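Local structure of adhesion G-protein coupled receptor G6 (Danio rerio, 6V55) at residues 343-353 against 436-447. The protein is an adhesion G-protein coupled receptor linked to myelination, whose large calcium-binding extracellular region probably takes part in cell adhesion and in controlling signalling. Residues are numbered along the deposited sequence; the frame is centred on the assembly and turned at random.
Sequences IFYRSTLVVTD and LTLDSVTVNLME
Arg346 runs its chain out with CG trans to the backbone N (chi1 178°) and then bends at chi3 (62°), which carries the guanidinium out from the sheet to the carboxylate of Glu447, itself folded at chi2 (85°). The two meet end-on in a bidentate salt bridge: NH1 of Arg346 gives a nearly straight bond to OE2 of Glu447 (3.2 Å), while NH2 reaches OE1, both oxygens using syn lone pairs. Arginine suits the place because NH1 also bonds Tyr492 O; a leucine here would probably leave the Glu447 carboxylate without its mate and that carbonyl without this donor. On the opposite face CD1 of Leu445 makes an off-centre CH-pi contact with the Tyr345 ring, 4.1 Å from its centroid, and Leu349 CD2 packs on Leu438 CD1 at 3.7 Å; Tyr345 and Leu349 suit this face, where helices 419-427 and 361-374 rest on them. Near the far end the backbone bulges: Val350 O takes a bond from Asp439 N (2.8 Å) and a weak one from Ser440 N. The extra residue probably helps to place Asp439 so that its OD2 accepts a hydrogen bond from Thr352 OG1 (2.6 Å), with Arg400 as its ionic partner. The strands, paired antiparallel and interrupted by a classic beta bulge, lie side by side within the antiparallel sheet of the SEA domain, helices packed on one face.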
loop_
_atom_site.group_PDB
_atom_site.type_symbol
_atom_site.label_atom_id
_atom_site.label_comp_id
_atom_site.label_asym_id
_atom_site.label_seq_id
_atom_site.Cartn_x
_atom_site.Cartn_y
_atom_site.Cartn_z
ATOM N N ILE A 343 -10.222 -17.764 -16.004
ATOM C CA ILE A 343 -10.810 -17.707 -14.664
ATOM C C ILE A 343 -11.495 -19.041 -14.378
ATOM O O ILE A 343 -12.290 -19.525 -15.198
ATOM C CB ILE A 343 -11.804 -16.538 -14.546
ATOM C CG1 ILE A 343 -11.076 -15.209 -14.761
ATOM C CG2 ILE A 343 -12.610 -16.591 -13.233
ATOM C CD1 ILE A 343 -10.433 -14.645 -13.498
ATOM N N PHE A 344 -11.202 -19.630 -13.219
ATOM C CA PHE A 344 -11.631 -20.979 -12.892
ATOM C C PHE A 344 -12.691 -20.987 -11.794
ATOM O O PHE A 344 -12.620 -20.204 -10.847
ATOM C CB PHE A 344 -10.437 -21.785 -12.455
ATOM C CG PHE A 344 -9.457 -22.049 -13.550
ATOM C CD1 PHE A 344 -8.396 -21.172 -13.795
ATOM C CD2 PHE A 344 -9.588 -23.185 -14.338
ATOM C CE1 PHE A 344 -7.469 -21.440 -14.800
ATOM C CE2 PHE A 344 -8.678 -23.463 -15.350
ATOM C CZ PHE A 344 -7.609 -22.591 -15.576
ATOM N N TYR A 345 -13.670 -21.883 -11.923
ATOM C CA TYR A 345 -14.764 -22.044 -10.973
ATOM C C TYR A 345 -14.906 -23.518 -10.617
ATOM O O TYR A 345 -14.743 -24.379 -11.484
ATOM C CB TYR A 345 -16.081 -21.562 -11.566
ATOM C CG TYR A 345 -16.150 -20.094 -11.927
ATOM C CD1 TYR A 345 -16.642 -19.158 -11.013
ATOM C CD2 TYR A 345 -15.761 -19.645 -13.190
ATOM C CE1 TYR A 345 -16.734 -17.822 -11.340
ATOM C CE2 TYR A 345 -15.840 -18.301 -13.528
ATOM C CZ TYR A 345 -16.328 -17.390 -12.595
ATOM O OH TYR A 345 -16.428 -16.042 -12.916
ATOM N N ARG A 346 -15.229 -23.819 -9.359
ATOM C CA ARG A 346 -15.515 -25.187 -8.929
ATOM C C ARG A 346 -16.999 -25.307 -8.607
ATOM O O ARG A 346 -17.529 -24.468 -7.874
ATOM C CB ARG A 346 -14.674 -25.537 -7.705
ATOM C CG ARG A 346 -14.895 -26.921 -7.119
ATOM C CD ARG A 346 -14.167 -27.074 -5.758
ATOM N NE ARG A 346 -14.713 -26.101 -4.818
ATOM C CZ ARG A 346 -14.024 -25.116 -4.237
ATOM N NH1 ARG A 346 -12.716 -24.973 -4.457
ATOM N NH2 ARG A 346 -14.655 -24.271 -3.420
ATOM N N SER A 347 -17.678 -26.335 -9.148
ATOM C CA SER A 347 -19.111 -26.483 -8.900
ATOM C C SER A 347 -19.454 -27.850 -8.328
ATOM O O SER A 347 -18.757 -28.845 -8.562
ATOM C CB SER A 347 -19.977 -26.278 -10.158
ATOM O OG SER A 347 -19.477 -27.019 -11.252
ATOM N N THR A 348 -20.553 -27.885 -7.572
ATOM C CA THR A 348 -21.096 -29.115 -7.004
ATOM C C THR A 348 -22.495 -29.305 -7.565
ATOM O O THR A 348 -23.396 -28.499 -7.294
ATOM C CB THR A 348 -21.117 -29.070 -5.479
ATOM O OG1 THR A 348 -19.765 -29.107 -5.008
ATOM C CG2 THR A 348 -21.878 -30.269 -4.898
ATOM N N LEU A 349 -22.666 -30.364 -8.349
ATOM C CA LEU A 349 -23.910 -30.663 -9.030
ATOM C C LEU A 349 -24.573 -31.844 -8.345
ATOM O O LEU A 349 -23.927 -32.864 -8.116
ATOM C CB LEU A 349 -23.654 -30.982 -10.501
ATOM C CG LEU A 349 -23.012 -29.863 -11.316
ATOM C CD1 LEU A 349 -22.117 -30.424 -12.414
ATOM C CD2 LEU A 349 -24.083 -29.011 -11.901
ATOM N N VAL A 350 -25.856 -31.696 -8.020
ATOM C CA VAL A 350 -26.684 -32.774 -7.488
ATOM C C VAL A 350 -27.716 -33.107 -8.559
ATOM O O VAL A 350 -28.564 -32.274 -8.892
ATOM C CB VAL A 350 -27.356 -32.375 -6.172
ATOM C CG1 VAL A 350 -28.337 -33.441 -5.758
ATOM C CG2 VAL A 350 -26.302 -32.153 -5.107
ATOM N N VAL A 351 -27.622 -34.300 -9.139
ATOM C CA VAL A 351 -28.484 -34.689 -10.247
ATOM C C VAL A 351 -29.280 -35.931 -9.849
ATOM O O VAL A 351 -28.896 -36.673 -8.941
ATOM C CB VAL A 351 -27.683 -34.927 -11.554
ATOM C CG1 VAL A 351 -26.829 -33.714 -11.908
ATOM C CG2 VAL A 351 -26.812 -36.148 -11.452
ATOM N N THR A 352 -30.422 -36.143 -10.513
ATOM C CA THR A 352 -31.211 -37.367 -10.332
ATOM C C THR A 352 -31.304 -38.121 -11.654
ATOM O O THR A 352 -31.861 -37.610 -12.626
ATOM C CB THR A 352 -32.615 -37.086 -9.786
ATOM O OG1 THR A 352 -32.509 -36.658 -8.435
ATOM C CG2 THR A 352 -33.445 -38.329 -9.786
ATOM N N ASP A 353 -30.757 -39.329 -11.682
ATOM C CA ASP A 353 -30.764 -40.184 -12.856
ATOM C C ASP A 353 -31.870 -41.205 -12.670
ATOM O O ASP A 353 -31.839 -41.970 -11.702
ATOM C CB ASP A 353 -29.414 -40.889 -13.010
ATOM C CG ASP A 353 -29.154 -41.383 -14.432
ATOM O OD1 ASP A 353 -27.971 -41.513 -14.805
ATOM O OD2 ASP A 353 -30.115 -41.651 -15.185
ATOM N N LEU A 436 -32.799 -37.259 -16.442
ATOM C CA LEU A 436 -31.663 -36.636 -15.780
ATOM C C LEU A 436 -32.077 -35.216 -15.425
ATOM O O LEU A 436 -32.563 -34.481 -16.282
ATOM C CB LEU A 436 -30.440 -36.640 -16.700
ATOM C CG LEU A 436 -29.029 -36.763 -16.134
ATOM C CD1 LEU A 436 -28.981 -37.568 -14.832
ATOM C CD2 LEU A 436 -28.131 -37.400 -17.196
ATOM N N THR A 437 -31.910 -34.833 -14.168
ATOM C CA THR A 437 -32.546 -33.627 -13.655
ATOM C C THR A 437 -31.643 -32.982 -12.627
ATOM O O THR A 437 -31.239 -33.650 -11.676
ATOM C CB THR A 437 -33.875 -33.966 -12.988
ATOM O OG1 THR A 437 -34.711 -34.620 -13.929
ATOM C CG2 THR A 437 -34.570 -32.730 -12.477
ATOM N N LEU A 438 -31.357 -31.692 -12.787
ATOM C CA LEU A 438 -30.578 -30.968 -11.787
ATOM C C LEU A 438 -31.449 -30.666 -10.563
ATOM O O LEU A 438 -32.503 -30.032 -10.688
ATOM C CB LEU A 438 -30.027 -29.682 -12.403
ATOM C CG LEU A 438 -29.203 -28.722 -11.554
ATOM C CD1 LEU A 438 -27.793 -29.218 -11.476
ATOM C CD2 LEU A 438 -29.235 -27.358 -12.175
ATOM N N ASP A 439 -31.015 -31.125 -9.384
ATOM C CA ASP A 439 -31.711 -30.877 -8.119
ATOM C C ASP A 439 -31.188 -29.649 -7.399
ATOM O O ASP A 439 -31.934 -28.983 -6.666
ATOM C CB ASP A 439 -31.560 -32.067 -7.169
ATOM C CG ASP A 439 -32.211 -33.309 -7.695
ATOM O OD1 ASP A 439 -33.274 -33.180 -8.353
ATOM O OD2 ASP A 439 -31.658 -34.406 -7.457
ATOM N N SER A 440 -29.904 -29.368 -7.587
ATOM C CA SER A 440 -29.162 -28.394 -6.814
ATOM C C SER A 440 -27.872 -28.129 -7.561
ATOM O O SER A 440 -27.302 -29.046 -8.165
ATOM C CB SER A 440 -28.877 -28.921 -5.405
ATOM O OG SER A 440 -27.638 -28.440 -4.920
ATOM N N VAL A 441 -27.424 -26.876 -7.535
ATOM C CA VAL A 441 -26.073 -26.543 -7.979
ATOM C C VAL A 441 -25.577 -25.393 -7.118
ATOM O O VAL A 441 -26.336 -24.475 -6.797
ATOM C CB VAL A 441 -26.022 -26.225 -9.494
ATOM C CG1 VAL A 441 -27.050 -25.167 -9.898
ATOM C CG2 VAL A 441 -24.621 -25.838 -9.957
ATOM N N THR A 442 -24.339 -25.502 -6.640
ATOM C CA THR A 442 -23.596 -24.372 -6.098
ATOM C C THR A 442 -22.319 -24.221 -6.916
ATOM O O THR A 442 -21.697 -25.225 -7.276
ATOM C CB THR A 442 -23.252 -24.585 -4.629
ATOM O OG1 THR A 442 -22.358 -25.687 -4.553
ATOM C CG2 THR A 442 -24.501 -24.926 -3.800
ATOM N N VAL A 443 -21.949 -22.977 -7.241
ATOM C CA VAL A 443 -20.727 -22.656 -7.981
ATOM C C VAL A 443 -19.912 -21.686 -7.139
ATOM O O VAL A 443 -20.447 -20.688 -6.646
ATOM C CB VAL A 443 -21.024 -22.046 -9.366
ATOM C CG1 VAL A 443 -19.744 -21.668 -10.096
ATOM C CG2 VAL A 443 -21.823 -23.007 -10.223
ATOM N N ASN A 444 -18.628 -21.993 -6.953
ATOM C CA ASN A 444 -17.712 -21.161 -6.193
ATOM C C ASN A 444 -16.552 -20.742 -7.079
ATOM O O ASN A 444 -15.989 -21.560 -7.816
ATOM C CB ASN A 444 -17.190 -21.892 -4.954
ATOM C CG ASN A 444 -18.264 -22.075 -3.913
ATOM O OD1 ASN A 444 -19.122 -21.206 -3.740
ATOM N ND2 ASN A 444 -18.250 -23.213 -3.232
ATOM N N LEU A 445 -16.230 -19.456 -7.024
ATOM C CA LEU A 445 -15.032 -18.964 -7.676
ATOM C C LEU A 445 -13.817 -19.519 -6.956
ATOM O O LEU A 445 -13.777 -19.565 -5.717
ATOM C CB LEU A 445 -15.025 -17.442 -7.670
ATOM C CG LEU A 445 -13.809 -16.682 -8.174
ATOM C CD1 LEU A 445 -13.654 -16.893 -9.657
ATOM C CD2 LEU A 445 -14.026 -15.219 -7.863
ATOM N N MET A 446 -12.859 -20.004 -7.747
ATOM C CA MET A 446 -11.704 -20.712 -7.211
ATOM C C MET A 446 -10.799 -19.756 -6.447
ATOM O O MET A 446 -10.453 -18.678 -6.947
ATOM C CB MET A 446 -10.932 -21.381 -8.337
ATOM C CG MET A 446 -9.583 -21.869 -7.951
ATOM S SD MET A 446 -9.624 -23.618 -7.905
ATOM C CE MET A 446 -9.581 -23.974 -9.634
ATOM N N GLU A 447 -10.454 -20.158 -5.225
ATOM C CA GLU A 447 -9.807 -19.291 -4.261
ATOM C C GLU A 447 -8.373 -19.032 -4.682
ATOM O O GLU A 447 -7.693 -19.925 -5.198
ATOM C CB GLU A 447 -9.849 -19.937 -2.876
ATOM C CG GLU A 447 -11.278 -20.198 -2.328
ATOM C CD GLU A 447 -11.925 -21.532 -2.787
ATOM O OE1 GLU A 447 -13.140 -21.519 -3.078
ATOM O OE2 GLU A 447 -11.227 -22.566 -2.885
HETATM O O HOH W 1 -35.094 -37.085 -12.431
#